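Local coordinates for amine oxidase domain-containing protein (Pyrococcus furiosus, PDB 3NRN) that binds adenosine monophosphate in a Rossmann-type nucleotide pocket and is probably an oxidoreductase of the flavin-containing amine oxidase family, its substrate unknown, at residues V239-T244 and V374-D379; E243-I248 and I367-N372; R2-G7 and Y230-A235. All blocks are in the same frame, centred on the assembly; numbering follows the deposited sequence.

How the contacts relate
The three contacts follow one wall of the nucleotide-binding domain from its sheet outward. Contact 3 joins strand 2-6 to strand 234-237 in the five-stranded parallel sheet; contact 1 sets the helix that follows, 241-248, over the edge strand 374-376; contact 2 packs that helix against the loop leading into the same strand. Contacts 1 and 2 lie about 7 Å apart, centre to centre, and share T244, while contact 3 is about 13 Å from contact 1. A backbone bond from L375 N to A235 O, 3.1 Å, links contacts 1 and 3. Both of these touch AMP: V6 and G7 in contact 3, V239 in contact 1.

Contact 1 of 3, residues V239-T244 and V374-D379; sequences VGVRET and VLVVGD. With AMP (adenosine monophosphate), chain B.
T244 and V376 meet with their side chains running past each other in opposite directions, and V376 CG2 lies 4.1 Å from both T244 OG1 and T244 CG2. The other branch of V376 serves the start of the helix: CG1, anti to the backbone N at chi1 171°, packs 4.3 Å from V241 CG2. T244 CG2 also reaches V374 CG1, so the threonine methyl spans two residues of the strand that point the same way. No hydrogen bond crosses; the packing is by van der Waals contact, mostly of methyls.

Two partners hold T244 OG1: the stronger is S237 OG, and the hydroxyl also donates to G240 O, at 2.8 Å from above the carbonyl plane. G240 is the N-cap residue, and its O receives T244 N as well. Just before the cap, V239 lays both methyls against the adenine, CG1 and CG2 each 3.7 Å from AMP N7, so the turn into the helix forms part of the pocket wall.

V241 also packs on Y257 and V261 of helix 255-262. V374 and V376 point toward helix 241-248 while L375 points the other way, onto helix 388-402, so the two helices lie on opposite faces of strand 374-376, which pairs with strand 234-237.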
loop_
_atom_site.group_PDB
_atom_site.type_symbol
_atom_site.label_atom_id
_atom_site.label_comp_id
_atom_site.label_asym_id
_atom_site.label_seq_id
_atom_site.Cartn_x
_atom_site.Cartn_y
_atom_site.Cartn_z
ATOM N N VAL A 239 -3.198 -13.614 2.592
ATOM C CA VAL A 239 -3.982 -13.399 3.808
ATOM C C VAL A 239 -3.217 -12.928 5.071
ATOM O O VAL A 239 -3.786 -12.857 6.161
ATOM C CB VAL A 239 -4.800 -14.696 4.116
ATOM C CG1 VAL A 239 -5.635 -14.530 5.360
ATOM C CG2 VAL A 239 -5.719 -15.004 2.934
ATOM N N GLY A 240 -1.943 -12.585 4.932
ATOM C CA GLY A 240 -1.192 -12.125 6.095
ATOM C C GLY A 240 -0.520 -13.257 6.858
ATOM O O GLY A 240 -1.057 -14.366 6.943
ATOM N N VAL A 241 0.644 -12.962 7.433
ATOM C CA VAL A 241 1.444 -13.938 8.167
ATOM C C VAL A 241 0.729 -14.706 9.268
ATOM O O VAL A 241 0.810 -15.937 9.324
ATOM C CB VAL A 241 2.700 -13.273 8.780
ATOM C CG1 VAL A 241 3.444 -14.273 9.643
ATOM C CG2 VAL A 241 3.610 -12.773 7.673
ATOM N N ARG A 242 0.028 -13.986 10.135
ATOM C CA ARG A 242 -0.683 -14.609 11.243
ATOM C C ARG A 242 -1.745 -15.608 10.806
ATOM O O ARG A 242 -1.796 -16.722 11.315
ATOM C CB ARG A 242 -1.315 -13.533 12.129
ATOM C CG ARG A 242 -2.073 -14.089 13.324
ATOM C CD ARG A 242 -2.340 -13.020 14.373
ATOM N NE ARG A 242 -1.107 -12.386 14.833
ATOM C CZ ARG A 242 -1.027 -11.572 15.882
ATOM N NH1 ARG A 242 -2.110 -11.287 16.591
ATOM N NH2 ARG A 242 0.139 -11.042 16.225
ATOM N N GLU A 243 -2.596 -15.218 9.864
ATOM C CA GLU A 243 -3.641 -16.124 9.394
ATOM C C GLU A 243 -3.046 -17.318 8.641
ATOM O O GLU A 243 -3.515 -18.446 8.777
ATOM C CB GLU A 243 -4.615 -15.372 8.485
ATOM C CG GLU A 243 -5.853 -16.169 8.104
ATOM C CD GLU A 243 -6.653 -16.632 9.312
ATOM O OE1 GLU A 243 -6.821 -15.837 10.262
ATOM O OE2 GLU A 243 -7.120 -17.791 9.303
ATOM N N THR A 244 -2.005 -17.069 7.852
ATOM C CA THR A 244 -1.372 -18.139 7.090
ATOM C C THR A 244 -0.752 -19.183 8.025
ATOM O O THR A 244 -0.798 -20.375 7.742
ATOM C CB THR A 244 -0.311 -17.573 6.136
ATOM O OG1 THR A 244 -0.926 -16.617 5.263
ATOM C CG2 THR A 244 0.294 -18.674 5.296
ATOM N N VAL A 374 4.973 -22.673 0.364
ATOM C CA VAL A 374 3.926 -21.694 0.612
ATOM C C VAL A 374 4.630 -20.387 0.900
ATOM O O VAL A 374 5.529 -20.342 1.741
ATOM C CB VAL A 374 3.062 -22.043 1.850
ATOM C CG1 VAL A 374 2.005 -20.972 2.055
ATOM C CG2 VAL A 374 2.414 -23.403 1.671
ATOM N N LEU A 375 4.231 -19.335 0.192
ATOM C CA LEU A 375 4.815 -18.013 0.386
ATOM C C LEU A 375 3.717 -17.007 0.667
ATOM O O LEU A 375 2.563 -17.211 0.302
ATOM C CB LEU A 375 5.601 -17.566 -0.850
ATOM C CG LEU A 375 6.802 -18.409 -1.280
ATOM C CD1 LEU A 375 7.506 -17.697 -2.427
ATOM C CD2 LEU A 375 7.763 -18.619 -0.101
ATOM N N VAL A 376 4.088 -15.914 1.311
ATOM C CA VAL A 376 3.138 -14.867 1.661
ATOM C C VAL A 376 3.378 -13.603 0.839
ATOM O O VAL A 376 4.521 -13.175 0.678
ATOM C CB VAL A 376 3.267 -14.513 3.173
ATOM C CG1 VAL A 376 2.439 -13.267 3.513
ATOM C CG2 VAL A 376 2.818 -15.689 4.017
ATOM N N VAL A 377 2.310 -13.023 0.295
ATOM C CA VAL A 377 2.428 -11.767 -0.449
ATOM C C VAL A 377 1.321 -10.860 0.057
ATOM O O VAL A 377 0.377 -11.340 0.697
ATOM C CB VAL A 377 2.288 -11.940 -1.994
ATOM C CG1 VAL A 377 3.386 -12.859 -2.516
ATOM C CG2 VAL A 377 0.896 -12.475 -2.359
ATOM N N GLY A 378 1.427 -9.563 -0.242
ATOM C CA GLY A 378 0.438 -8.607 0.222
ATOM C C GLY A 378 1.057 -7.737 1.312
ATOM O O GLY A 378 2.281 -7.704 1.460
ATOM N N ASP A 379 0.226 -7.028 2.069
ATOM C CA ASP A 379 0.709 -6.159 3.146
ATOM C C ASP A 379 1.544 -6.897 4.186
ATOM O O ASP A 379 2.233 -6.274 4.991
ATOM C CB ASP A 379 -0.465 -5.479 3.858
ATOM C CG ASP A 379 -0.606 -4.021 3.484
ATOM O OD1 ASP A 379 0.395 -3.284 3.595
ATOM O OD2 ASP A 379 -1.716 -3.609 3.085
HETATM P P AMP B . -6.139 -7.915 1.091
HETATM O O1P AMP B . -4.829 -8.579 0.718
HETATM O O2P AMP B . -6.243 -7.824 2.611
HETATM O O3P AMP B . -6.454 -6.698 0.317
HETATM O "O5'" AMP B . -7.135 -9.100 0.687
HETATM C "C5'" AMP B . -6.840 -10.439 1.100
HETATM C "C4'" AMP B . -8.034 -11.223 0.574
HETATM O "O4'" AMP B . -8.142 -12.504 1.202
HETATM C "C3'" AMP B . -9.375 -10.535 0.766
HETATM O "O3'" AMP B . -9.940 -10.486 -0.560
HETATM C "C2'" AMP B . -10.127 -11.499 1.709
HETATM O "O2'" AMP B . -11.556 -11.570 1.540
HETATM C "C1'" AMP B . -9.491 -12.821 1.318
HETATM N N9 AMP B . -9.451 -13.842 2.383
HETATM C C8 AMP B . -9.186 -13.657 3.703
HETATM N N7 AMP B . -9.158 -14.859 4.337
HETATM C C5 AMP B . -9.329 -15.809 3.406
HETATM C C6 AMP B . -9.409 -17.276 3.437
HETATM N N6 AMP B . -9.272 -17.911 4.634
HETATM N N1 AMP B . -9.608 -17.900 2.251
HETATM C C2 AMP B . -9.698 -17.203 1.065
HETATM N N3 AMP B . -9.693 -15.849 0.965
HETATM C C4 AMP B . -9.518 -15.141 2.107
#

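Contact 2 of 3, residues E243-I248 and I367-N372; sequences ETVKLI and IEWPLN
The benzo end of the W369 indole carries this contact, touching three side chains of the helix segment 243-248. T244 CG2 comes closest, 3.6 Å from W369 CH2, approaching obliquely. I248 CD1 instead meets the rim, lying near the ring plane at 3.9 Å from W369 CZ2, and the two side chains arrive from opposite directions. The same methyl also meets L371 tip to tip, CD1 to CD1 at 3.8 Å, and so bridges the indole and the leucine. The V245 side chain and the indole run past each other in opposite directions, V245 CG2 at 4.1 Å from W369 CZ3. Helix residues one turn apart, T244 and I248, thus share one end of the ring, while V245 takes the neighbouring corner.

The reach of the tryptophan comes from its first torsion: CG stands anti to the backbone N (chi1 -179°), carrying the ring from a loop whose nearest CA, that of W369 itself, is 10.0 Å from the CA of V245. Its NE1 is hydrogen-bonded to V374 O, a bond that ties the indole to the edge strand and limits its rotation. P370 CD lies 3.6 Å above one face, toward the rim.

Beyond this packed side the loop turns to the surface, where E368, P370 and N372 are exposed; on the helix, K246 is exposed too.

F253 packs against V245 and I248 and meets the W369 ring at about 55° between planes, and Y257 of helix 255-262 touches W369 and P370. L371 O is hydrogen-bonded to K402 NZ of helix 388-402. I248 continues onto V374 and onto I215 of strand 212-216, so helix 241-248 is wedged between the 367-372 loop, the edge of the parallel sheet and strand 212-216.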
loop_
_atom_site.group_PDB
_atom_site.type_symbol
_atom_site.label_atom_id
_atom_site.label_comp_id
_atom_site.label_asym_id
_atom_site.label_seq_id
_atom_site.Cartn_x
_atom_site.Cartn_y
_atom_site.Cartn_z
ATOM N N GLU A 243 -2.596 -15.218 9.864
ATOM C CA GLU A 243 -3.641 -16.124 9.394
ATOM C C GLU A 243 -3.046 -17.318 8.641
ATOM O O GLU A 243 -3.515 -18.446 8.777
ATOM C CB GLU A 243 -4.615 -15.372 8.485
ATOM C CG GLU A 243 -5.853 -16.169 8.104
ATOM C CD GLU A 243 -6.653 -16.632 9.312
ATOM O OE1 GLU A 243 -6.821 -15.837 10.262
ATOM O OE2 GLU A 243 -7.120 -17.791 9.303
ATOM N N THR A 244 -2.005 -17.069 7.852
ATOM C CA THR A 244 -1.372 -18.139 7.090
ATOM C C THR A 244 -0.752 -19.183 8.025
ATOM O O THR A 244 -0.798 -20.375 7.742
ATOM C CB THR A 244 -0.311 -17.573 6.136
ATOM O OG1 THR A 244 -0.926 -16.617 5.263
ATOM C CG2 THR A 244 0.294 -18.674 5.296
ATOM N N VAL A 245 -0.179 -18.728 9.137
ATOM C CA VAL A 245 0.405 -19.634 10.122
ATOM C C VAL A 245 -0.733 -20.509 10.671
ATOM O O VAL A 245 -0.589 -21.724 10.823
ATOM C CB VAL A 245 1.071 -18.838 11.284
ATOM C CG1 VAL A 245 1.303 -19.745 12.489
ATOM C CG2 VAL A 245 2.397 -18.256 10.817
ATOM N N LYS A 246 -1.876 -19.885 10.941
ATOM C CA LYS A 246 -3.040 -20.609 11.451
ATOM C C LYS A 246 -3.585 -21.637 10.449
ATOM O O LYS A 246 -4.002 -22.732 10.835
ATOM C CB LYS A 246 -4.154 -19.624 11.822
ATOM C CG LYS A 246 -5.453 -20.302 12.228
ATOM C CD LYS A 246 -6.597 -19.310 12.361
ATOM C CE LYS A 246 -7.894 -20.019 12.733
ATOM N NZ LYS A 246 -9.043 -19.076 12.838
ATOM N N LEU A 247 -3.585 -21.294 9.164
ATOM C CA LEU A 247 -4.098 -22.211 8.147
ATOM C C LEU A 247 -3.183 -23.400 7.942
ATOM O O LEU A 247 -3.627 -24.508 7.637
ATOM C CB LEU A 247 -4.287 -21.481 6.811
ATOM C CG LEU A 247 -5.408 -20.434 6.770
ATOM C CD1 LEU A 247 -5.421 -19.750 5.413
ATOM C CD2 LEU A 247 -6.759 -21.104 7.037
ATOM N N ILE A 248 -1.891 -23.161 8.113
ATOM C CA ILE A 248 -0.898 -24.205 7.947
ATOM C C ILE A 248 -0.778 -25.047 9.205
ATOM O O ILE A 248 -0.714 -26.274 9.135
ATOM C CB ILE A 248 0.479 -23.593 7.623
ATOM C CG1 ILE A 248 0.484 -23.071 6.181
ATOM C CG2 ILE A 248 1.569 -24.622 7.861
ATOM C CD1 ILE A 248 1.708 -22.265 5.821
ATOM N N ILE A 367 12.714 -12.369 11.860
ATOM C CA ILE A 367 12.806 -13.680 11.246
ATOM C C ILE A 367 11.962 -13.675 9.974
ATOM O O ILE A 367 10.798 -13.270 9.992
ATOM C CB ILE A 367 12.320 -14.751 12.229
ATOM C CG1 ILE A 367 12.986 -14.516 13.590
ATOM C CG2 ILE A 367 12.678 -16.141 11.707
ATOM C CD1 ILE A 367 12.440 -15.366 14.718
ATOM N N GLU A 368 12.548 -14.102 8.861
ATOM C CA GLU A 368 11.807 -14.102 7.604
ATOM C C GLU A 368 10.917 -15.333 7.458
ATOM O O GLU A 368 11.074 -16.312 8.194
ATOM C CB GLU A 368 12.774 -14.001 6.421
ATOM C CG GLU A 368 13.514 -15.276 6.073
ATOM C CD GLU A 368 14.510 -15.060 4.940
ATOM O OE1 GLU A 368 14.892 -16.046 4.275
ATOM O OE2 GLU A 368 14.916 -13.897 4.721
ATOM N N TRP A 369 9.967 -15.275 6.524
ATOM C CA TRP A 369 9.059 -16.401 6.298
ATOM C C TRP A 369 9.939 -17.623 6.063
ATOM O O TRP A 369 10.805 -17.606 5.204
ATOM C CB TRP A 369 8.165 -16.132 5.087
ATOM C CG TRP A 369 7.203 -17.246 4.811
ATOM C CD1 TRP A 369 7.270 -18.156 3.795
ATOM C CD2 TRP A 369 6.028 -17.570 5.565
ATOM N NE1 TRP A 369 6.208 -19.025 3.868
ATOM C CE2 TRP A 369 5.429 -18.688 4.944
ATOM C CE3 TRP A 369 5.422 -17.024 6.701
ATOM C CZ2 TRP A 369 4.250 -19.270 5.421
ATOM C CZ3 TRP A 369 4.245 -17.605 7.179
ATOM C CH2 TRP A 369 3.674 -18.714 6.536
ATOM N N PRO A 370 9.716 -18.706 6.827
ATOM C CA PRO A 370 10.490 -19.952 6.739
ATOM C C PRO A 370 10.179 -21.020 5.682
ATOM O O PRO A 370 11.038 -21.848 5.390
ATOM C CB PRO A 370 10.348 -20.521 8.145
ATOM C CG PRO A 370 8.909 -20.212 8.443
ATOM C CD PRO A 370 8.737 -18.777 7.929
ATOM N N LEU A 371 8.976 -21.021 5.113
ATOM C CA LEU A 371 8.615 -22.056 4.136
ATOM C C LEU A 371 8.869 -21.682 2.677
ATOM O O LEU A 371 8.969 -20.504 2.344
ATOM C CB LEU A 371 7.141 -22.444 4.328
ATOM C CG LEU A 371 6.833 -22.900 5.755
ATOM C CD1 LEU A 371 5.359 -23.226 5.899
ATOM C CD2 LEU A 371 7.684 -24.128 6.074
ATOM N N ASN A 372 8.956 -22.693 1.817
ATOM C CA ASN A 372 9.216 -22.483 0.396
ATOM C C ASN A 372 8.056 -22.914 -0.508
ATOM O O ASN A 372 7.884 -22.371 -1.601
ATOM C CB ASN A 372 10.475 -23.247 -0.031
ATOM C CG ASN A 372 11.684 -22.929 0.837
ATOM O OD1 ASN A 372 11.928 -21.775 1.186
ATOM N ND2 ASN A 372 12.455 -23.953 1.171
#

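Contact 3 of 3, residues R2-G7 and Y230-A235; sequences RAVVVG and YSFDVA. With AMP (adenosine monophosphate), chain B.
R2 and D233 open a parallel pairing in the Rossmann-type sheet of the nucleotide-binding domain, where strand 2-6 runs beside strand 234-237. A3 is in register with V234 and V4 with A235. R2 O accepts from two successive amides, D233 N at 2.8 Å and V234 N at 3.1 Å, and V4 N donates to V234 O. The strand 2-6 leads into G7, the first glycine of a likely GxGxxG turn, whose backbone lies against the ribose of AMP. V6 CG1 reaches the adenine.

The R2 side chain can be traced outward from this start. CB sits 3.2 Å from D233 OD2, the oxygen that also takes the backbone amide of R2 through its anti lone pair. CG, anti to the backbone N at chi1 -152°, extends the chain toward S231, and CD reaches S231 O at 3.0 Å. A bend at chi3 (-48°) then brings the guanidinium between S231 and D233, its edge toward the F232 backbone. NE and CZ lie beside S231 OG, CZ at 3.6 Å from it, and NH1 gives a weak hydrogen bond to S231 O. S231 OG lies over one face of the guanidinium and D233 OD2 over the other, toward the rim on both sides. The salt bridge, R2 NH1 to D233 OD2 at 4.0 Å, is long, and because the oxygen lies well out of the guanidinium plane it rests on charge alone.

Deeper in, the V4 and F232 side chains cross at about a right angle, V4 CG2 lying 3.5 Å from F232 CB, and V4 packs on V222 and L29 beyond. The phenyl ring of F232 is in turn covered on one face by A235, whose CB stands 3.7 Å above the ring plane, over its centre.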
loop_
_atom_site.group_PDB
_atom_site.type_symbol
_atom_site.label_atom_id
_atom_site.label_comp_id
_atom_site.label_asym_id
_atom_site.label_seq_id
_atom_site.Cartn_x
_atom_site.Cartn_y
_atom_site.Cartn_z
ATOM N N ARG A 2 1.125 -26.232 -10.795
ATOM C CA ARG A 2 -0.168 -25.884 -10.234
ATOM C C ARG A 2 0.010 -24.931 -9.059
ATOM O O ARG A 2 0.698 -25.247 -8.081
ATOM C CB ARG A 2 -0.893 -27.148 -9.759
ATOM C CG ARG A 2 -2.405 -27.039 -9.778
ATOM C CD ARG A 2 -3.077 -28.290 -9.215
ATOM N NE ARG A 2 -2.538 -29.531 -9.770
ATOM C CZ ARG A 2 -1.620 -30.288 -9.172
ATOM N NH1 ARG A 2 -1.128 -29.938 -7.990
ATOM N NH2 ARG A 2 -1.192 -31.399 -9.753
ATOM N N ALA A 3 -0.618 -23.768 -9.154
ATOM C CA ALA A 3 -0.527 -22.779 -8.095
ATOM C C ALA A 3 -1.901 -22.404 -7.559
ATOM O O ALA A 3 -2.805 -22.057 -8.324
ATOM C CB ALA A 3 0.186 -21.524 -8.608
ATOM N N VAL A 4 -2.054 -22.486 -6.241
ATOM C CA VAL A 4 -3.304 -22.110 -5.595
ATOM C C VAL A 4 -3.067 -20.806 -4.838
ATOM O O VAL A 4 -2.178 -20.723 -3.992
ATOM C CB VAL A 4 -3.787 -23.184 -4.574
ATOM C CG1 VAL A 4 -5.060 -22.701 -3.892
ATOM C CG2 VAL A 4 -4.049 -24.512 -5.278
ATOM N N VAL A 5 -3.865 -19.793 -5.143
ATOM C CA VAL A 5 -3.745 -18.500 -4.482
ATOM C C VAL A 5 -4.837 -18.361 -3.429
ATOM O O VAL A 5 -6.022 -18.517 -3.730
ATOM C CB VAL A 5 -3.877 -17.361 -5.505
ATOM C CG1 VAL A 5 -3.773 -16.011 -4.808
ATOM C CG2 VAL A 5 -2.787 -17.506 -6.567
ATOM N N VAL A 6 -4.441 -18.085 -2.191
ATOM C CA VAL A 6 -5.409 -17.926 -1.119
ATOM C C VAL A 6 -5.654 -16.453 -0.858
ATOM O O VAL A 6 -4.815 -15.769 -0.276
ATOM C CB VAL A 6 -4.936 -18.604 0.197
ATOM C CG1 VAL A 6 -5.954 -18.374 1.305
ATOM C CG2 VAL A 6 -4.752 -20.089 -0.027
ATOM N N GLY A 7 -6.814 -15.972 -1.291
ATOM C CA GLY A 7 -7.159 -14.574 -1.095
ATOM C C GLY A 7 -6.980 -13.807 -2.387
ATOM O O GLY A 7 -5.920 -13.884 -3.016
ATOM N N TYR A 230 -8.200 -28.904 -3.293
ATOM C CA TYR A 230 -7.375 -28.341 -4.359
ATOM C C TYR A 230 -5.917 -28.664 -4.069
ATOM O O TYR A 230 -5.333 -28.105 -3.148
ATOM C CB TYR A 230 -7.542 -26.822 -4.413
ATOM C CG TYR A 230 -8.963 -26.375 -4.636
ATOM C CD1 TYR A 230 -9.494 -26.281 -5.922
ATOM C CD2 TYR A 230 -9.786 -26.059 -3.557
ATOM C CE1 TYR A 230 -10.810 -25.880 -6.128
ATOM C CE2 TYR A 230 -11.097 -25.661 -3.749
ATOM C CZ TYR A 230 -11.606 -25.570 -5.037
ATOM O OH TYR A 230 -12.910 -25.164 -5.225
ATOM N N SER A 231 -5.334 -29.576 -4.839
ATOM C CA SER A 231 -3.932 -29.931 -4.653
ATOM C C SER A 231 -3.072 -28.835 -5.304
ATOM O O SER A 231 -3.508 -28.181 -6.244
ATOM C CB SER A 231 -3.648 -31.286 -5.303
ATOM O OG SER A 231 -4.054 -31.276 -6.660
ATOM N N PHE A 232 -1.856 -28.633 -4.809
ATOM C CA PHE A 232 -0.999 -27.596 -5.367
ATOM C C PHE A 232 0.482 -27.958 -5.385
ATOM O O PHE A 232 0.937 -28.798 -4.604
ATOM C CB PHE A 232 -1.180 -26.297 -4.565
ATOM C CG PHE A 232 -0.639 -26.368 -3.149
ATOM C CD1 PHE A 232 0.713 -26.149 -2.887
ATOM C CD2 PHE A 232 -1.484 -26.666 -2.082
ATOM C CE1 PHE A 232 1.209 -26.226 -1.579
ATOM C CE2 PHE A 232 -1.000 -26.747 -0.786
ATOM C CZ PHE A 232 0.353 -26.524 -0.533
ATOM N N ASP A 233 1.225 -27.320 -6.289
ATOM C CA ASP A 233 2.676 -27.511 -6.362
ATOM C C ASP A 233 3.251 -26.362 -5.533
ATOM O O ASP A 233 4.262 -26.504 -4.851
ATOM C CB ASP A 233 3.164 -27.433 -7.813
ATOM C CG ASP A 233 2.687 -28.615 -8.645
ATOM O OD1 ASP A 233 2.910 -29.765 -8.215
ATOM O OD2 ASP A 233 2.088 -28.400 -9.719
ATOM N N VAL A 234 2.558 -25.225 -5.595
ATOM C CA VAL A 234 2.914 -24.024 -4.863
ATOM C C VAL A 234 1.635 -23.323 -4.405
ATOM O O VAL A 234 0.628 -23.311 -5.116
ATOM C CB VAL A 234 3.727 -23.043 -5.747
ATOM C CG1 VAL A 234 3.785 -21.677 -5.091
ATOM C CG2 VAL A 234 5.138 -23.576 -5.949
ATOM N N ALA A 235 1.678 -22.750 -3.210
ATOM C CA ALA A 235 0.536 -22.030 -2.669
ATOM C C ALA A 235 0.979 -20.605 -2.358
ATOM O O ALA A 235 2.020 -20.399 -1.727
ATOM C CB ALA A 235 0.031 -22.718 -1.398
HETATM P P AMP B . -6.139 -7.915 1.091
HETATM O O1P AMP B . -4.829 -8.579 0.718
HETATM O O2P AMP B . -6.243 -7.824 2.611
HETATM O O3P AMP B . -6.454 -6.698 0.317
HETATM O "O5'" AMP B . -7.135 -9.100 0.687
HETATM C "C5'" AMP B . -6.840 -10.439 1.100
HETATM C "C4'" AMP B . -8.034 -11.223 0.574
HETATM O "O4'" AMP B . -8.142 -12.504 1.202
HETATM C "C3'" AMP B . -9.375 -10.535 0.766
HETATM O "O3'" AMP B . -9.940 -10.486 -0.560
HETATM C "C2'" AMP B . -10.127 -11.499 1.709
HETATM O "O2'" AMP B . -11.556 -11.570 1.540
HETATM C "C1'" AMP B . -9.491 -12.821 1.318
HETATM N N9 AMP B . -9.451 -13.842 2.383
HETATM C C8 AMP B . -9.186 -13.657 3.703
HETATM N N7 AMP B . -9.158 -14.859 4.337
HETATM C C5 AMP B . -9.329 -15.809 3.406
HETATM C C6 AMP B . -9.409 -17.276 3.437
HETATM N N6 AMP B . -9.272 -17.911 4.634
HETATM N N1 AMP B . -9.608 -17.900 2.251
HETATM C C2 AMP B . -9.698 -17.203 1.065
HETATM N N3 AMP B . -9.693 -15.849 0.965
HETATM C C4 AMP B . -9.518 -15.141 2.107
#